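Local coordinates for protein PTHB1 (PDB 4YD8) that belongs to the BBSome, a coat complex thought to sort specific membrane proteins to the primary cilium, and is represented here by its own N-terminal seven-bladed beta-propeller, at residues Lys89-Ser92 with Gly93-Met96; Val101-Ser104 with Arg105-Cys108; Ile318-Val322 with Thr323-Ala327. All coordinates share one frame; numbering follows the deposited sequence.

Contact 1 (Lys89-Ser92 with Gly93-Met96); sequences KFVS and GTEM
A single water, not a backbone pair, stitches V91 to M96 across the inside of this loop: V91 N donates to it at 2.9 Å, and it is hydrogen-bonded in turn to M96 O, also at 2.9 Å. The chain reverses through a type II beta turn from V91 to T94, in the loop between the first two strands, 84-88 and 98-102, of one propeller blade. V91 O and T94 O, two acceptors 3.1 Å apart, lie close together at the base of the turn. G93 takes a positive phi of 89°, where any CB would collide with S92 O. Within the turn, CG1 of V91 and CG2 of T94 make an apolar contact of 3.8 Å.

The direct polar link is at the other end of the loop. K89 leaves the backbone with CG opposite its carbonyl carbon (chi1 -60°), then runs extended past the carbonyl of E95, its CG 3.3 Å from E95 O. This course carries K89 NZ to a salt bridge with E95 OE1 at 2.6 Å, approaching that oxygen nearly in line with its C-O bond. E95 is likewise extended beyond CG, and the two chains cross at an angle before NZ reaches the carboxylate.

The loop is also tied to its surroundings: K89 N donates to D154, the F90 ring stands edge-to-face with Y144, and S92 OG is hydrogen-bonded to E171. The side chain of K89 lies about 8 Å from that of G145, a position critical for protein stability. Within 93-96, T94 makes an ST turn: its OG1 sits beside its own carbonyl carbon (chi1 178°) and accepts a nearly straight bond from M96 N at 3.0 Å.

Contact 2 (Val101-Ser104 with Arg105-Cys108); sequences VLHS and RKLC
H103 and K106 lie side by side near the tip of a beta hairpin, the one joining strands 98-102 and 106-112 in the middle of a four-stranded propeller blade. The imidazole offers its CD2 corner to the lysine's aliphatic part, with K106 CE 3.7 Å from H103 CD2. K106 reaches it because CG is set between its backbone N and carbonyl carbon (chi1 61°), and the chain is extended from there. At the ring's edge, near its plane, C108 SG comes within 4.1 Å of H103 CD2, a sulfur-aromatic contact. H103 NE2 and K106 NZ stay 5.0 Å apart.

The backbone sets these side chains in place. H103 N donates to K106 O at 2.8 Å, almost in line with the carbonyl bond, and S104 and R105 make the reversal between them. Further along, V101 and C108 form an antiparallel hydrogen-bonded pair, with V101 N to C108 O at 2.8 Å and C108 N to V101 O at 3.0 Å. Between the two, L102 and L107 are a non-hydrogen-bonded pair, their side chains on the sheet face opposite V101 and C108.

That leucine face packs on the next blade, against M142 and I158 of strands 139-145 and 155-160. R105 NE is bonded to L135 O, tying the tip to the chain just beyond strand 127-134. The imidazole is held from the side away from CD2, where H103 ND1 is hydrogen-bonded to P81 O.

Contact 3 (Ile318-Val322 with Thr323-Ala327); sequences IYQDV and TLKWA
I318 faces both K325 and W326, a classic beta bulge in the hairpin of strands 315-320 and 323-329. I318 N donates to W326 O at 3.0 Å, while I318 O accepts from K325 N at 2.8 Å. At the reversal, a type II' turn, Q320 and T323 exchange two bonds, Q320 N to T323 O and T323 N to Q320 O, both 2.9 Å. One water is hydrogen-bonded to both V322 N and T323 OG1.

Apolar contacts occupy both faces. L324 CD1 lies over one face of the Y319 ring, offset toward the rim, 4.0 Å from its centroid and 19° off the normal, a CH-pi contact, while L324 CB touches Y319 CE2. With an alanine in place of Y319, the L324 methyl is likely to lose the ring face beneath it, leaving a gap beside I309. On the opposite face, W326 CG, anti to the backbone N (chi1 179°), carries the indole to I318, whose CD1 presses obliquely on W326 CE3 at 3.3 Å.

Q320 and K325 meet through a CH: Q320 OE1 lies 3.3 Å from K325 CE, while Q320 NE2 is hydrogen-bonded to T304 OG1.

Strand 306-311 flanks the hairpin on one side, with Y319 bonded through its backbone to T307; on the other, A327 makes a backbone hydrogen bond to F8 of strand 8-17, parallel to strand 323-329 and antiparallel to strand 357-362.

In the fold
Contacts 1 and 2 belong to the same blade, where they join successive strands: contact 1 is in the loop leading into strand 98-102, and contact 2 is the hairpin leaving it. Their nearest atoms are about 7 Å apart. Contact 3 lies across the chain's centre, about 36 Å from contact 2 between centres, and ties the last two strands of another blade. Contact 2 is buried and relies on regular pairing, with leucines turned to the adjacent blade. Contact 1, at the surface, replaces that pairing with water and opposite charges. Contact 3, partly buried, combines strand pairing with aromatic-aliphatic packing and meets the N-terminal strand.

Contact 1 (Lys89-Ser92 with Gly93-Met96)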
loop_
_atom_site.group_PDB
_atom_site.type_symbol
_atom_site.label_atom_id
_atom_site.label_comp_id
_atom_site.label_asym_id
_atom_site.label_seq_id
_atom_site.Cartn_x
_atom_site.Cartn_y
_atom_site.Cartn_z
ATOM N N LYS A 89 8.785 10.986 0.230
ATOM C CA LYS A 89 9.684 12.114 0.461
ATOM C C LYS A 89 9.318 12.845 1.760
ATOM O O LYS A 89 8.835 13.977 1.728
ATOM C CB LYS A 89 9.648 13.086 -0.728
ATOM C CG LYS A 89 10.081 12.439 -2.057
ATOM C CD LYS A 89 9.789 13.355 -3.237
ATOM C CE LYS A 89 10.139 12.662 -4.556
ATOM N NZ LYS A 89 10.069 13.626 -5.684
ATOM N N PHE A 90 9.585 12.190 2.885
ATOM C CA PHE A 90 9.060 12.614 4.177
ATOM C C PHE A 90 10.001 13.556 4.934
ATOM O O PHE A 90 9.684 13.978 6.050
ATOM C CB PHE A 90 8.776 11.386 5.043
ATOM C CG PHE A 90 7.801 10.419 4.438
ATOM C CD1 PHE A 90 6.657 10.872 3.780
ATOM C CD2 PHE A 90 8.024 9.055 4.528
ATOM C CE1 PHE A 90 5.744 9.966 3.226
ATOM C CE2 PHE A 90 7.110 8.133 3.978
ATOM C CZ PHE A 90 5.979 8.594 3.331
ATOM N N VAL A 91 11.157 13.886 4.343
ATOM C CA VAL A 91 12.130 14.749 5.029
ATOM C C VAL A 91 12.335 16.064 4.274
ATOM O O VAL A 91 12.580 16.074 3.068
ATOM C CB VAL A 91 13.480 14.012 5.223
ATOM C CG1 VAL A 91 14.581 14.962 5.774
ATOM C CG2 VAL A 91 13.271 12.788 6.124
ATOM N N SER A 92 12.203 17.187 4.978
ATOM C CA SER A 92 12.294 18.479 4.310
ATOM C C SER A 92 13.724 18.725 3.808
ATOM O O SER A 92 14.688 18.302 4.430
ATOM C CB SER A 92 11.850 19.605 5.243
ATOM O OG SER A 92 12.683 19.675 6.384
ATOM N N GLY A 93 13.849 19.379 2.663
ATOM C CA GLY A 93 15.159 19.785 2.171
ATOM C C GLY A 93 15.822 18.720 1.301
ATOM O O GLY A 93 16.890 18.958 0.740
ATOM N N THR A 94 15.186 17.556 1.183
ATOM C CA THR A 94 15.661 16.514 0.268
ATOM C C THR A 94 14.498 15.807 -0.414
ATOM O O THR A 94 13.381 15.749 0.116
ATOM C CB THR A 94 16.534 15.459 0.997
ATOM O OG1 THR A 94 16.946 14.441 0.069
ATOM C CG2 THR A 94 15.764 14.792 2.119
ATOM N N GLU A 95 14.751 15.258 -1.595
ATOM C CA GLU A 95 13.736 14.458 -2.266
ATOM C C GLU A 95 14.028 12.968 -2.148
ATOM O O GLU A 95 13.333 12.136 -2.740
ATOM C CB GLU A 95 13.601 14.880 -3.731
ATOM C CG GLU A 95 12.941 16.248 -3.857
ATOM C CD GLU A 95 12.420 16.539 -5.248
ATOM O OE1 GLU A 95 11.556 15.786 -5.731
ATOM O OE2 GLU A 95 12.872 17.528 -5.856
HETATM N N MSE A 96 15.033 12.619 -1.356
HETATM C CA MSE A 96 15.304 11.205 -1.113
HETATM C C MSE A 96 14.121 10.518 -0.419
HETATM O O MSE A 96 13.404 11.122 0.389
HETATM C CB MSE A 96 16.572 11.025 -0.279
HETATM C CG MSE A 96 17.848 11.259 -1.053
HETATM SE SE MSE A 96 19.257 10.165 -0.291
HETATM C CE MSE A 96 20.237 9.794 -1.886
HETATM O O HOH W 1 12.358 13.420 1.762
#

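Contact 2 (Val101-Ser104 with Arg105-Cys108)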
loop_
_atom_site.group_PDB
_atom_site.type_symbol
_atom_site.label_atom_id
_atom_site.label_comp_id
_atom_site.label_asym_id
_atom_site.label_seq_id
_atom_site.Cartn_x
_atom_site.Cartn_y
_atom_site.Cartn_z
ATOM N N VAL A 101 6.925 4.599 9.502
ATOM C CA VAL A 101 6.369 3.473 10.227
ATOM C C VAL A 101 5.284 4.020 11.138
ATOM O O VAL A 101 5.552 4.875 11.987
ATOM C CB VAL A 101 7.437 2.741 11.056
ATOM C CG1 VAL A 101 6.823 1.559 11.816
ATOM C CG2 VAL A 101 8.598 2.276 10.138
ATOM N N LEU A 102 4.066 3.541 10.945
ATOM C CA LEU A 102 2.946 3.971 11.773
ATOM C C LEU A 102 2.747 2.990 12.905
ATOM O O LEU A 102 2.601 1.787 12.670
ATOM C CB LEU A 102 1.672 4.077 10.932
ATOM C CG LEU A 102 0.431 4.564 11.683
ATOM C CD1 LEU A 102 0.662 5.984 12.221
ATOM C CD2 LEU A 102 -0.769 4.505 10.751
ATOM N N HIS A 103 2.730 3.512 14.132
ATOM C CA HIS A 103 2.371 2.742 15.321
ATOM C C HIS A 103 1.067 3.309 15.862
ATOM O O HIS A 103 0.595 4.336 15.386
ATOM C CB HIS A 103 3.463 2.825 16.400
ATOM C CG HIS A 103 4.798 2.299 15.967
ATOM N ND1 HIS A 103 5.071 0.954 15.852
ATOM C CD2 HIS A 103 5.947 2.945 15.634
ATOM C CE1 HIS A 103 6.326 0.789 15.464
ATOM N NE2 HIS A 103 6.879 1.982 15.342
ATOM N N SER A 104 0.498 2.650 16.863
ATOM C CA SER A 104 -0.747 3.121 17.459
ATOM C C SER A 104 -0.674 4.568 17.957
ATOM O O SER A 104 -1.608 5.352 17.733
ATOM C CB SER A 104 -1.153 2.212 18.617
ATOM O OG SER A 104 -2.327 2.713 19.226
ATOM N N ARG A 105 0.412 4.914 18.648
ATOM C CA ARG A 105 0.554 6.256 19.212
ATOM C C ARG A 105 1.799 7.026 18.766
ATOM O O ARG A 105 2.169 8.026 19.391
ATOM C CB ARG A 105 0.536 6.184 20.750
ATOM C CG ARG A 105 -0.762 5.630 21.302
ATOM C CD ARG A 105 -1.929 6.575 21.044
ATOM N NE ARG A 105 -1.733 7.862 21.703
ATOM C CZ ARG A 105 -2.189 8.164 22.914
ATOM N NH1 ARG A 105 -2.883 7.273 23.614
ATOM N NH2 ARG A 105 -1.947 9.364 23.423
ATOM N N LYS A 106 2.456 6.589 17.697
ATOM C CA LYS A 106 3.542 7.407 17.157
ATOM C C LYS A 106 3.786 7.099 15.684
ATOM O O LYS A 106 3.499 6.009 15.210
ATOM C CB LYS A 106 4.842 7.222 17.956
ATOM C CG LYS A 106 5.398 5.817 17.972
ATOM C CD LYS A 106 6.730 5.741 18.728
ATOM C CE LYS A 106 7.164 4.287 18.904
ATOM N NZ LYS A 106 8.457 4.122 19.628
ATOM N N LEU A 107 4.281 8.102 14.980
ATOM C CA LEU A 107 4.694 7.975 13.592
ATOM C C LEU A 107 6.203 8.210 13.564
ATOM O O LEU A 107 6.675 9.236 14.066
ATOM C CB LEU A 107 3.953 8.980 12.719
ATOM C CG LEU A 107 4.543 9.241 11.323
ATOM C CD1 LEU A 107 4.234 8.093 10.385
ATOM C CD2 LEU A 107 4.026 10.567 10.755
ATOM N N CYS A 108 6.961 7.264 13.009
ATOM C CA CYS A 108 8.423 7.381 12.994
ATOM C C CYS A 108 8.928 7.373 11.560
ATOM O O CYS A 108 8.483 6.556 10.753
ATOM C CB CYS A 108 9.065 6.248 13.798
ATOM S SG CYS A 108 8.517 6.179 15.553
#

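Contact 3 (Ile318-Val322 with Thr323-Ala327)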
loop_
_atom_site.group_PDB
_atom_site.type_symbol
_atom_site.label_atom_id
_atom_site.label_comp_id
_atom_site.label_asym_id
_atom_site.label_seq_id
_atom_site.Cartn_x
_atom_site.Cartn_y
_atom_site.Cartn_z
ATOM N N ILE A 318 -6.133 -11.641 -12.193
ATOM C CA ILE A 318 -5.847 -10.391 -12.882
ATOM C C ILE A 318 -6.978 -10.053 -13.821
ATOM O O ILE A 318 -7.323 -10.852 -14.673
ATOM C CB ILE A 318 -4.553 -10.449 -13.703
ATOM C CG1 ILE A 318 -3.343 -10.457 -12.786
ATOM C CG2 ILE A 318 -4.463 -9.234 -14.617
ATOM C CD1 ILE A 318 -2.014 -10.614 -13.559
ATOM N N TYR A 319 -7.559 -8.874 -13.627
ATOM C CA TYR A 319 -8.591 -8.329 -14.501
ATOM C C TYR A 319 -8.037 -7.204 -15.360
ATOM O O TYR A 319 -7.289 -6.366 -14.876
ATOM C CB TYR A 319 -9.769 -7.793 -13.659
ATOM C CG TYR A 319 -10.437 -8.882 -12.882
ATOM C CD1 TYR A 319 -9.994 -9.229 -11.608
ATOM C CD2 TYR A 319 -11.499 -9.589 -13.427
ATOM C CE1 TYR A 319 -10.607 -10.247 -10.896
ATOM C CE2 TYR A 319 -12.113 -10.606 -12.724
ATOM C CZ TYR A 319 -11.666 -10.926 -11.460
ATOM O OH TYR A 319 -12.276 -11.939 -10.763
ATOM N N GLN A 320 -8.394 -7.205 -16.638
ATOM C CA GLN A 320 -8.264 -6.014 -17.456
ATOM C C GLN A 320 -9.643 -5.381 -17.509
ATOM O O GLN A 320 -10.565 -5.960 -18.086
ATOM C CB GLN A 320 -7.760 -6.340 -18.866
ATOM C CG GLN A 320 -7.525 -5.084 -19.710
ATOM C CD GLN A 320 -6.902 -5.395 -21.068
ATOM O OE1 GLN A 320 -6.936 -6.530 -21.531
ATOM N NE2 GLN A 320 -6.324 -4.386 -21.699
ATOM N N ASP A 321 -9.773 -4.206 -16.897
ATOM C CA ASP A 321 -11.071 -3.578 -16.633
ATOM C C ASP A 321 -11.898 -4.574 -15.816
ATOM O O ASP A 321 -11.516 -4.867 -14.687
ATOM C CB ASP A 321 -11.751 -3.138 -17.943
ATOM C CG ASP A 321 -10.967 -2.043 -18.660
ATOM O OD1 ASP A 321 -10.194 -1.326 -17.976
ATOM O OD2 ASP A 321 -11.117 -1.900 -19.898
ATOM N N VAL A 322 -12.981 -5.131 -16.360
ATOM C CA VAL A 322 -13.743 -6.126 -15.597
ATOM C C VAL A 322 -13.561 -7.549 -16.135
ATOM O O VAL A 322 -14.245 -8.479 -15.705
ATOM C CB VAL A 322 -15.279 -5.789 -15.565
ATOM C CG1 VAL A 322 -15.501 -4.324 -15.185
ATOM C CG2 VAL A 322 -15.944 -6.093 -16.910
ATOM N N THR A 323 -12.628 -7.730 -17.061
ATOM C CA THR A 323 -12.504 -9.015 -17.739
ATOM C C THR A 323 -11.368 -9.842 -17.129
ATOM O O THR A 323 -10.235 -9.395 -17.089
ATOM C CB THR A 323 -12.257 -8.821 -19.239
ATOM O OG1 THR A 323 -13.373 -8.123 -19.817
ATOM C CG2 THR A 323 -12.089 -10.181 -19.951
ATOM N N LEU A 324 -11.670 -11.040 -16.644
ATOM C CA LEU A 324 -10.621 -11.903 -16.091
ATOM C C LEU A 324 -9.639 -12.343 -17.180
ATOM O O LEU A 324 -10.046 -12.815 -18.239
ATOM C CB LEU A 324 -11.229 -13.130 -15.416
ATOM C CG LEU A 324 -10.193 -14.072 -14.799
ATOM C CD1 LEU A 324 -9.551 -13.379 -13.596
ATOM C CD2 LEU A 324 -10.841 -15.385 -14.402
ATOM N N LYS A 325 -8.346 -12.186 -16.913
ATOM C CA LYS A 325 -7.319 -12.481 -17.918
ATOM C C LYS A 325 -6.380 -13.608 -17.493
ATOM O O LYS A 325 -5.735 -14.242 -18.333
ATOM C CB LYS A 325 -6.493 -11.221 -18.209
ATOM C CG LYS A 325 -7.244 -10.133 -18.952
ATOM C CD LYS A 325 -7.619 -10.596 -20.354
ATOM C CE LYS A 325 -8.364 -9.507 -21.117
ATOM N NZ LYS A 325 -8.798 -9.987 -22.471
ATOM N N TRP A 326 -6.292 -13.849 -16.191
ATOM C CA TRP A 326 -5.270 -14.740 -15.644
ATOM C C TRP A 326 -5.606 -15.106 -14.223
ATOM O O TRP A 326 -6.166 -14.290 -13.495
ATOM C CB TRP A 326 -3.916 -14.049 -15.701
ATOM C CG TRP A 326 -2.723 -14.784 -15.171
ATOM C CD1 TRP A 326 -1.973 -15.721 -15.827
ATOM C CD2 TRP A 326 -2.078 -14.569 -13.907
ATOM N NE1 TRP A 326 -0.922 -16.121 -15.035
ATOM C CE2 TRP A 326 -0.961 -15.426 -13.859
ATOM C CE3 TRP A 326 -2.354 -13.759 -12.804
ATOM C CZ2 TRP A 326 -0.104 -15.464 -12.759
ATOM C CZ3 TRP A 326 -1.507 -13.808 -11.711
ATOM C CH2 TRP A 326 -0.400 -14.664 -11.694
ATOM N N ALA A 327 -5.266 -16.327 -13.831
ATOM C CA ALA A 327 -5.542 -16.795 -12.481
ATOM C C ALA A 327 -4.492 -17.785 -12.008
ATOM O O ALA A 327 -4.083 -18.667 -12.765
ATOM C CB ALA A 327 -6.940 -17.442 -12.418
HETATM O O HOH W 2 -13.819 -5.318 -19.457
#